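Long-range contacts in isomerase/lactonizing enzyme (Agrobacterium tumefaciens, PDB 1RVK), which is of unknown function but belongs to the enolase superfamily and binds magnesium, so it probably acts on a carboxylate substrate through an enolate-like intermediate: residues Y134-C139 with G167-T172; L203-F208 with D229-P234; I252-P257 with A275-R280. All coordinates share one frame; numbering follows the deposited sequence.

How the contacts relate
The three contacts are every other step round the C-terminal barrel of an enolase-superfamily protein, each pairing two parallel strands joined by one helix. Contact 1 lies about 9 Å from contact 2, and contact 2 about 10 Å from contact 3, centre to centre; contacts 1 and 3 are about 17 Å apart. Neighbouring strands knit them together: Asp206 N lies 2.8 Å from Leu170 O, probably as a hydrogen bond, and Ile231 N likewise 2.9 Å from Pro253 O. Contact 2 supplies two magnesium ligands, Asp206 and Glu232, and Glu258, just after 252-257, supplies the third. Salt bridges join Lys169 NZ to Glu232 OE1 (2.8 Å) and Arg280 NE to Glu232 OE2 (3.0 Å).

Contact 1. Residues Y134-C139 with G167-T172; sequences YGSIMC and GIKLHT
The imidazole of His171 lies with its edge to the strand that carries Ser136 and Ile137. Ser136 OG sits in the ring plane, 3.2 Å from His171 CE1, while His171 ND1 donates to Ile137 O at 2.7 Å, a short but bent bond (133° at the hydrogen) with the oxygen somewhat out of the ring plane. The phenol of Tyr134 meets Lys169 CB obliquely, 3.6 Å from Tyr134 CE1, and Trp327 packs against it edge-to-face. With Tyr134 CG wedged between its own backbone N and carbonyl carbon (chi1 63°), the ring slants across the lysine chain, which bends at chi3 (78°) and brings Lys169 NZ to donate to Tyr134 OH at 2.9 Å.

The strands themselves pair in parallel. Gly135 N bonds to Gly167 O, Lys169 N to Gly135 O, and Ile137 N to Lys169 O at 2.9 Å. On the opposite side of the sheet from Tyr134 and Lys169, Ile137 CD1 rests 3.7 Å from Ile168 CG2 and closer still to Leu170 CD2; branched aliphatic residues suit this layer, where helix 150-163 covers Ile137.

Lys169 NZ also forms salt bridges with Glu232 and Glu329, and Ser136 OG bonds to Glu329. Lys169 and His171 both turn to the barrel interior near the magnesium. This Lys-X-His pair falls where many relatives carry Lys-X-Lys acid-base residues; a similar role here is possible but only inferred.

Contact 2. Residues L203-F208 with D229-P234; sequences LMIDAF and DWIEEP. With MG (magnesium ion), chain B.
Met204, a selenomethionine, folds its side chain over one face of the Trp230 indole. Bends at chi2 (97°) and chi3 set its methyl CE 3.4 Å from the centroid of the Trp230 six-membered ring, close to the ring normal: a CH-pi contact, with SE farther out above the same ring in a Met-aromatic arrangement. A flexible, polarisable chain suits this flat surface. Trp230 NE1 in turn donates, in a bent bond of 3.1 Å, to the anti lone pair of Glu232 OE1, an oxygen also held by a salt bridge from Lys169; together they probably fix that carboxylate.

Nearer the strand ends, Asp206 and Glu232 cross with carboxylate planes 31° apart. Both have CG anti to the backbone N, and the extra length of Glu232 is spent in an extended chain, so that one oxygen of each acid reaches the same ion. Asp206 OD1 and Glu232 OE2 stand 3.0 Å apart, an approach made tolerable by magnesium, which lies 2.1 Å from Asp206 OD1 and 2.2 Å from Glu232 OE2.

Backbone bonds hold the parallel pair in step, Glu232 N to Ile205 O (2.8 Å) and Asp229 N to Leu203 O (2.7 Å) among them.

Three waters and Glu258 complete the six ligands; one water also donates to Asp206 OD2 and Glu233 OE2, while Glu233 OE1 is hydrogen-bonded to Ser259. The clustered carboxylates make a hard, anionic site suited to magnesium, which in this superfamily typically stabilises an enolate intermediate.

Contact 3. Residues I252-P257 with A275-R280; sequences IPVVGP and ACDILR
Hydrogen bonds tie Val254 to the turn before strand 278-281 from both of its backbone groups. Asp277 OD2 takes the Val254 N-H at 2.9 Å through its anti lone pair, in a nearly straight bond (164°), while Val254 O accepts from Asp277 N (2.9 Å) and Ile278 N (3.2 Å). A short acidic side chain suits this place, since it can turn back to cover an amide at the strand's start; a water lies within hydrogen-bonding distance of both Asp277 OD2 and Ile252 O. Farther on, Gly256 N bonds to Ile278 O at 3.0 Å. The fully extended backbone of Gly256 (phi 171°), easy for glycine, leads into the cis peptide before Pro257.

Apolar packing follows the barrel side of the pair. Val255 CG2 presses tightly on Ile278, 3.3 Å from CD1, and Pro253 CB lies 4.0 Å from that CD1. On the outer side Pro257 CD meets Leu279 CD1 at 4.0 Å.

Charge gathers at the strand end, where the extended Arg280 forms a salt bridge with Glu329 and bonds to the magnesium ligand Glu258. Trp230 of strand 230-232 touches Val255 and Ile278 inside the barrel, helix 240-249 covers Val254, and helix 263-272, the crossover of this beta-alpha-beta unit, packs on Cys276 and Pro257.

Contact 1. Residues Y134-C139 with G167-T172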
loop_
_atom_site.group_PDB
_atom_site.type_symbol
_atom_site.label_atom_id
_atom_site.label_comp_id
_atom_site.label_asym_id
_atom_site.label_seq_id
_atom_site.Cartn_x
_atom_site.Cartn_y
_atom_site.Cartn_z
ATOM N N TYR A 134 -2.045 -0.034 -11.925
ATOM C CA TYR A 134 -1.469 -1.262 -12.448
ATOM C C TYR A 134 -2.079 -2.393 -11.640
ATOM O O TYR A 134 -2.431 -2.209 -10.474
ATOM C CB TYR A 134 0.074 -1.272 -12.363
ATOM C CG TYR A 134 0.725 -1.206 -10.986
ATOM C CD1 TYR A 134 0.808 -2.332 -10.162
ATOM C CD2 TYR A 134 1.332 -0.032 -10.548
ATOM C CE1 TYR A 134 1.492 -2.285 -8.934
ATOM C CE2 TYR A 134 2.010 0.027 -9.339
ATOM C CZ TYR A 134 2.093 -1.095 -8.537
ATOM O OH TYR A 134 2.792 -1.019 -7.353
ATOM N N GLY A 135 -2.256 -3.544 -12.277
ATOM C CA GLY A 135 -2.821 -4.685 -11.581
ATOM C C GLY A 135 -1.691 -5.352 -10.830
ATOM O O GLY A 135 -0.779 -5.898 -11.445
ATOM N N SER A 136 -1.750 -5.299 -9.502
ATOM C CA SER A 136 -0.716 -5.878 -8.650
ATOM C C SER A 136 -1.108 -7.306 -8.278
ATOM O O SER A 136 -2.012 -7.521 -7.471
ATOM C CB SER A 136 -0.560 -5.014 -7.393
ATOM O OG SER A 136 0.732 -5.138 -6.829
ATOM N N ILE A 137 -0.415 -8.274 -8.870
ATOM C CA ILE A 137 -0.698 -9.692 -8.650
ATOM C C ILE A 137 -0.141 -10.263 -7.347
ATOM O O ILE A 137 1.012 -10.013 -6.991
ATOM C CB ILE A 137 -0.155 -10.536 -9.821
ATOM C CG1 ILE A 137 -0.714 -10.004 -11.143
ATOM C CG2 ILE A 137 -0.552 -11.997 -9.642
ATOM C CD1 ILE A 137 -0.125 -10.671 -12.373
HETATM N N MSE A 138 -0.966 -11.037 -6.645
HETATM C CA MSE A 138 -0.557 -11.667 -5.386
HETATM C C MSE A 138 0.682 -12.539 -5.545
HETATM O O MSE A 138 1.014 -12.980 -6.650
HETATM C CB MSE A 138 -1.669 -12.564 -4.833
HETATM C CG MSE A 138 -2.869 -11.849 -4.253
HETATM SE SE MSE A 138 -3.999 -13.103 -3.278
HETATM C CE MSE A 138 -5.068 -11.823 -2.308
ATOM N N CYS A 139 1.352 -12.798 -4.425
ATOM C CA CYS A 139 2.533 -13.652 -4.412
ATOM C C CYS A 139 2.143 -15.007 -4.987
ATOM O O CYS A 139 0.978 -15.399 -4.933
ATOM C CB CYS A 139 3.039 -13.849 -2.981
ATOM S SG CYS A 139 3.709 -12.364 -2.210
ATOM N N GLY A 167 -0.778 -1.499 -16.941
ATOM C CA GLY A 167 0.451 -1.933 -16.299
ATOM C C GLY A 167 0.144 -3.139 -15.432
ATOM O O GLY A 167 -0.976 -3.281 -14.954
ATOM N N ILE A 168 1.131 -4.006 -15.233
ATOM C CA ILE A 168 0.951 -5.209 -14.424
ATOM C C ILE A 168 2.208 -5.487 -13.617
ATOM O O ILE A 168 3.309 -5.461 -14.167
ATOM C CB ILE A 168 0.691 -6.444 -15.320
ATOM C CG1 ILE A 168 -0.596 -6.242 -16.118
ATOM C CG2 ILE A 168 0.592 -7.710 -14.462
ATOM C CD1 ILE A 168 -0.818 -7.295 -17.189
ATOM N N LYS A 169 2.053 -5.751 -12.322
ATOM C CA LYS A 169 3.211 -6.062 -11.492
ATOM C C LYS A 169 3.087 -7.464 -10.918
ATOM O O LYS A 169 2.058 -7.828 -10.349
ATOM C CB LYS A 169 3.369 -5.070 -10.334
ATOM C CG LYS A 169 4.683 -5.279 -9.569
ATOM C CD LYS A 169 4.952 -4.188 -8.538
ATOM C CE LYS A 169 4.131 -4.382 -7.269
ATOM N NZ LYS A 169 4.328 -3.245 -6.317
ATOM N N LEU A 170 4.138 -8.258 -11.071
ATOM C CA LEU A 170 4.113 -9.607 -10.533
ATOM C C LEU A 170 4.799 -9.670 -9.183
ATOM O O LEU A 170 5.830 -9.029 -8.980
ATOM C CB LEU A 170 4.855 -10.588 -11.446
ATOM C CG LEU A 170 4.504 -10.832 -12.912
ATOM C CD1 LEU A 170 5.338 -12.010 -13.396
ATOM C CD2 LEU A 170 3.027 -11.142 -13.071
ATOM N N HIS A 171 4.204 -10.413 -8.257
ATOM C CA HIS A 171 4.829 -10.681 -6.965
ATOM C C HIS A 171 5.055 -12.168 -7.213
ATOM O O HIS A 171 4.093 -12.899 -7.452
ATOM C CB HIS A 171 3.867 -10.503 -5.779
ATOM C CG HIS A 171 3.662 -9.078 -5.365
ATOM N ND1 HIS A 171 2.722 -8.259 -5.951
ATOM C CD2 HIS A 171 4.273 -8.328 -4.414
ATOM C CE1 HIS A 171 2.760 -7.066 -5.380
ATOM N NE2 HIS A 171 3.692 -7.082 -4.445
ATOM N N THR A 172 6.304 -12.621 -7.197
ATOM C CA THR A 172 6.565 -14.028 -7.465
ATOM C C THR A 172 6.560 -14.933 -6.234
ATOM O O THR A 172 6.104 -14.526 -5.166
ATOM C CB THR A 172 7.866 -14.187 -8.285
ATOM O OG1 THR A 172 8.870 -13.291 -7.789
ATOM C CG2 THR A 172 7.595 -13.856 -9.750
#

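Contact 2. Residues L203-F208 with D229-P234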
loop_
_atom_site.group_PDB
_atom_site.type_symbol
_atom_site.label_atom_id
_atom_site.label_comp_id
_atom_site.label_asym_id
_atom_site.label_seq_id
_atom_site.Cartn_x
_atom_site.Cartn_y
_atom_site.Cartn_z
ATOM N N LEU A 203 5.403 -3.598 -17.490
ATOM C CA LEU A 203 5.567 -4.709 -16.556
ATOM C C LEU A 203 6.586 -4.452 -15.464
ATOM O O LEU A 203 7.627 -3.836 -15.697
ATOM C CB LEU A 203 5.976 -5.974 -17.316
ATOM C CG LEU A 203 4.994 -6.480 -18.373
ATOM C CD1 LEU A 203 5.561 -7.719 -19.067
ATOM C CD2 LEU A 203 3.676 -6.806 -17.702
HETATM N N MSE A 204 6.285 -4.950 -14.269
HETATM C CA MSE A 204 7.179 -4.795 -13.138
HETATM C C MSE A 204 7.196 -6.051 -12.286
HETATM O O MSE A 204 6.290 -6.884 -12.370
HETATM C CB MSE A 204 6.772 -3.572 -12.324
HETATM C CG MSE A 204 6.914 -2.299 -13.146
HETATM SE SE MSE A 204 5.243 -1.758 -13.913
HETATM C CE MSE A 204 4.763 -1.067 -12.216
ATOM N N ILE A 205 8.239 -6.193 -11.477
ATOM C CA ILE A 205 8.384 -7.371 -10.635
ATOM C C ILE A 205 8.812 -7.023 -9.222
ATOM O O ILE A 205 9.726 -6.226 -9.013
ATOM C CB ILE A 205 9.416 -8.367 -11.248
ATOM C CG1 ILE A 205 9.701 -9.514 -10.275
ATOM C CG2 ILE A 205 10.706 -7.641 -11.592
ATOM C CD1 ILE A 205 8.576 -10.497 -10.133
ATOM N N ASP A 206 8.121 -7.629 -8.262
ATOM C CA ASP A 206 8.393 -7.457 -6.841
ATOM C C ASP A 206 8.620 -8.890 -6.368
ATOM O O ASP A 206 7.689 -9.579 -5.954
ATOM C CB ASP A 206 7.173 -6.835 -6.162
ATOM C CG ASP A 206 7.417 -6.478 -4.709
ATOM O OD1 ASP A 206 6.487 -5.942 -4.094
ATOM O OD2 ASP A 206 8.515 -6.731 -4.176
ATOM N N ALA A 207 9.866 -9.340 -6.460
ATOM C CA ALA A 207 10.219 -10.706 -6.091
ATOM C C ALA A 207 10.570 -10.880 -4.622
ATOM O O ALA A 207 10.474 -9.942 -3.837
ATOM C CB ALA A 207 11.379 -11.181 -6.959
ATOM N N PHE A 208 10.955 -12.102 -4.263
ATOM C CA PHE A 208 11.364 -12.447 -2.899
ATOM C C PHE A 208 12.177 -11.278 -2.321
ATOM O O PHE A 208 13.204 -10.893 -2.873
ATOM C CB PHE A 208 12.191 -13.734 -2.965
ATOM C CG PHE A 208 12.760 -14.171 -1.654
ATOM C CD1 PHE A 208 14.136 -14.139 -1.444
ATOM C CD2 PHE A 208 11.936 -14.657 -0.644
ATOM C CE1 PHE A 208 14.683 -14.591 -0.243
ATOM C CE2 PHE A 208 12.473 -15.109 0.559
ATOM C CZ PHE A 208 13.848 -15.077 0.758
ATOM N N ASP A 229 9.760 -2.342 -16.486
ATOM C CA ASP A 229 9.853 -0.963 -16.013
ATOM C C ASP A 229 10.647 -0.804 -14.725
ATOM O O ASP A 229 11.333 0.198 -14.538
ATOM C CB ASP A 229 8.454 -0.382 -15.805
ATOM C CG ASP A 229 7.853 0.164 -17.082
ATOM O OD1 ASP A 229 8.279 -0.258 -18.178
ATOM O OD2 ASP A 229 6.940 1.013 -16.982
ATOM N N TRP A 230 10.533 -1.768 -13.822
ATOM C CA TRP A 230 11.288 -1.686 -12.582
ATOM C C TRP A 230 11.357 -3.003 -11.831
ATOM O O TRP A 230 10.564 -3.916 -12.066
ATOM C CB TRP A 230 10.729 -0.574 -11.662
ATOM C CG TRP A 230 9.470 -0.881 -10.844
ATOM C CD1 TRP A 230 9.256 -1.958 -10.022
ATOM C CD2 TRP A 230 8.320 -0.033 -10.689
ATOM N NE1 TRP A 230 8.053 -1.828 -9.366
ATOM C CE2 TRP A 230 7.459 -0.656 -9.756
ATOM C CE3 TRP A 230 7.937 1.197 -11.245
ATOM C CZ2 TRP A 230 6.237 -0.091 -9.367
ATOM C CZ3 TRP A 230 6.719 1.760 -10.857
ATOM C CH2 TRP A 230 5.886 1.113 -9.928
ATOM N N ILE A 231 12.345 -3.095 -10.952
ATOM C CA ILE A 231 12.533 -4.265 -10.114
ATOM C C ILE A 231 12.312 -3.691 -8.721
ATOM O O ILE A 231 12.873 -2.652 -8.370
ATOM C CB ILE A 231 13.959 -4.866 -10.280
ATOM C CG1 ILE A 231 14.108 -6.096 -9.379
ATOM C CG2 ILE A 231 15.019 -3.816 -9.993
ATOM C CD1 ILE A 231 15.426 -6.829 -9.556
ATOM N N GLU A 232 11.467 -4.354 -7.942
ATOM C CA GLU A 232 11.107 -3.872 -6.616
ATOM C C GLU A 232 11.529 -4.762 -5.448
ATOM O O GLU A 232 11.248 -5.956 -5.432
ATOM C CB GLU A 232 9.590 -3.672 -6.589
ATOM C CG GLU A 232 9.009 -3.075 -5.315
ATOM C CD GLU A 232 7.516 -2.872 -5.446
ATOM O OE1 GLU A 232 7.045 -2.584 -6.566
ATOM O OE2 GLU A 232 6.807 -2.989 -4.437
ATOM N N GLU A 233 12.202 -4.149 -4.477
ATOM C CA GLU A 233 12.653 -4.815 -3.252
ATOM C C GLU A 233 13.127 -6.258 -3.430
ATOM O O GLU A 233 12.554 -7.184 -2.865
ATOM C CB GLU A 233 11.521 -4.757 -2.211
ATOM C CG GLU A 233 11.924 -5.156 -0.795
ATOM C CD GLU A 233 10.849 -4.847 0.246
ATOM O OE1 GLU A 233 11.118 -5.063 1.447
ATOM O OE2 GLU A 233 9.741 -4.394 -0.125
ATOM N N PRO A 234 14.198 -6.469 -4.209
ATOM C CA PRO A 234 14.662 -7.849 -4.381
ATOM C C PRO A 234 15.636 -8.285 -3.287
ATOM O O PRO A 234 16.022 -9.451 -3.226
ATOM C CB PRO A 234 15.318 -7.812 -5.755
ATOM C CG PRO A 234 15.965 -6.459 -5.749
ATOM C CD PRO A 234 14.886 -5.560 -5.145
HETATM MG MG MG B . 6.251 -4.302 -2.802
HETATM O O HOH W 1 7.549 -2.524 -19.203
HETATM O O HOH W 2 12.075 -7.722 -7.326
HETATM O O HOH W 3 8.332 -4.764 -2.139
HETATM O O HOH W 4 5.377 -5.460 -1.032
HETATM O O HOH W 5 4.109 -4.287 -3.621
#

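Contact 3. Residues I252-P257 with A275-R280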
loop_
_atom_site.group_PDB
_atom_site.type_symbol
_atom_site.label_atom_id
_atom_site.label_comp_id
_atom_site.label_asym_id
_atom_site.label_seq_id
_atom_site.Cartn_x
_atom_site.Cartn_y
_atom_site.Cartn_z
ATOM N N ILE A 252 17.957 -1.877 -15.469
ATOM C CA ILE A 252 16.555 -1.704 -15.094
ATOM C C ILE A 252 16.432 -0.857 -13.829
ATOM O O ILE A 252 17.206 -1.016 -12.880
ATOM C CB ILE A 252 15.854 -3.078 -14.867
ATOM C CG1 ILE A 252 14.372 -2.864 -14.544
ATOM C CG2 ILE A 252 16.529 -3.840 -13.730
ATOM C CD1 ILE A 252 13.552 -4.153 -14.495
ATOM N N PRO A 253 15.468 0.073 -13.807
ATOM C CA PRO A 253 15.282 0.926 -12.630
ATOM C C PRO A 253 14.946 0.133 -11.368
ATOM O O PRO A 253 14.179 -0.835 -11.406
ATOM C CB PRO A 253 14.135 1.842 -13.047
ATOM C CG PRO A 253 14.344 1.974 -14.535
ATOM C CD PRO A 253 14.636 0.543 -14.931
ATOM N N VAL A 254 15.542 0.553 -10.257
ATOM C CA VAL A 254 15.298 -0.062 -8.961
ATOM C C VAL A 254 14.406 0.910 -8.202
ATOM O O VAL A 254 14.717 2.097 -8.114
ATOM C CB VAL A 254 16.616 -0.253 -8.174
ATOM C CG1 VAL A 254 16.317 -0.698 -6.749
ATOM C CG2 VAL A 254 17.486 -1.279 -8.872
ATOM N N VAL A 255 13.293 0.416 -7.665
ATOM C CA VAL A 255 12.370 1.266 -6.916
ATOM C C VAL A 255 12.379 0.852 -5.451
ATOM O O VAL A 255 12.359 -0.335 -5.139
ATOM C CB VAL A 255 10.927 1.152 -7.455
ATOM C CG1 VAL A 255 10.006 2.104 -6.700
ATOM C CG2 VAL A 255 10.908 1.469 -8.930
ATOM N N GLY A 256 12.423 1.837 -4.561
ATOM C CA GLY A 256 12.438 1.548 -3.140
ATOM C C GLY A 256 12.710 2.799 -2.327
ATOM O O GLY A 256 12.903 3.869 -2.895
ATOM N N PRO A 257 12.712 2.704 -0.989
ATOM C CA PRO A 257 12.457 1.488 -0.220
ATOM C C PRO A 257 10.983 1.406 0.162
ATOM O O PRO A 257 10.364 2.423 0.471
ATOM C CB PRO A 257 13.352 1.673 0.993
ATOM C CG PRO A 257 13.201 3.145 1.269
ATOM C CD PRO A 257 13.204 3.789 -0.116
ATOM N N ALA A 275 20.648 4.998 -3.761
ATOM C CA ALA A 275 20.286 3.597 -3.572
ATOM C C ALA A 275 19.132 3.127 -4.450
ATOM O O ALA A 275 18.848 1.931 -4.515
ATOM C CB ALA A 275 19.951 3.344 -2.108
ATOM N N CYS A 276 18.463 4.062 -5.114
ATOM C CA CYS A 276 17.349 3.710 -5.985
ATOM C C CYS A 276 17.215 4.722 -7.118
ATOM O O CYS A 276 17.765 5.823 -7.043
ATOM C CB CYS A 276 16.047 3.670 -5.186
ATOM S SG CYS A 276 15.626 5.234 -4.396
ATOM N N ASP A 277 16.484 4.337 -8.161
ATOM C CA ASP A 277 16.252 5.196 -9.322
ATOM C C ASP A 277 14.861 5.817 -9.230
ATOM O O ASP A 277 14.593 6.862 -9.825
ATOM C CB ASP A 277 16.355 4.372 -10.604
ATOM C CG ASP A 277 17.681 3.644 -10.715
ATOM O OD1 ASP A 277 18.718 4.323 -10.881
ATOM O OD2 ASP A 277 17.684 2.399 -10.622
ATOM N N ILE A 278 13.983 5.149 -8.491
ATOM C CA ILE A 278 12.610 5.603 -8.272
ATOM C C ILE A 278 12.373 5.397 -6.780
ATOM O O ILE A 278 12.695 4.337 -6.243
ATOM C CB ILE A 278 11.593 4.734 -9.049
ATOM C CG1 ILE A 278 11.905 4.758 -10.548
ATOM C CG2 ILE A 278 10.179 5.234 -8.794
ATOM C CD1 ILE A 278 11.111 3.734 -11.348
ATOM N N LEU A 279 11.822 6.401 -6.107
ATOM C CA LEU A 279 11.572 6.286 -4.676
ATOM C C LEU A 279 10.252 5.562 -4.429
ATOM O O LEU A 279 9.426 5.423 -5.335
ATOM C CB LEU A 279 11.520 7.679 -4.041
ATOM C CG LEU A 279 11.680 7.771 -2.519
ATOM C CD1 LEU A 279 13.075 7.283 -2.125
ATOM C CD2 LEU A 279 11.465 9.218 -2.062
ATOM N N ARG A 280 10.060 5.083 -3.207
ATOM C CA ARG A 280 8.814 4.409 -2.867
ATOM C C ARG A 280 8.374 4.865 -1.487
ATOM O O ARG A 280 9.199 5.171 -0.624
ATOM C CB ARG A 280 8.983 2.888 -2.886
ATOM C CG ARG A 280 7.663 2.102 -2.787
ATOM C CD ARG A 280 7.831 0.746 -3.469
ATOM N NE ARG A 280 6.662 -0.136 -3.451
ATOM C CZ ARG A 280 5.517 0.079 -4.097
ATOM N NH1 ARG A 280 4.538 -0.816 -4.018
ATOM N NH2 ARG A 280 5.332 1.188 -4.801
HETATM O O HOH W 6 19.111 0.513 -11.702
#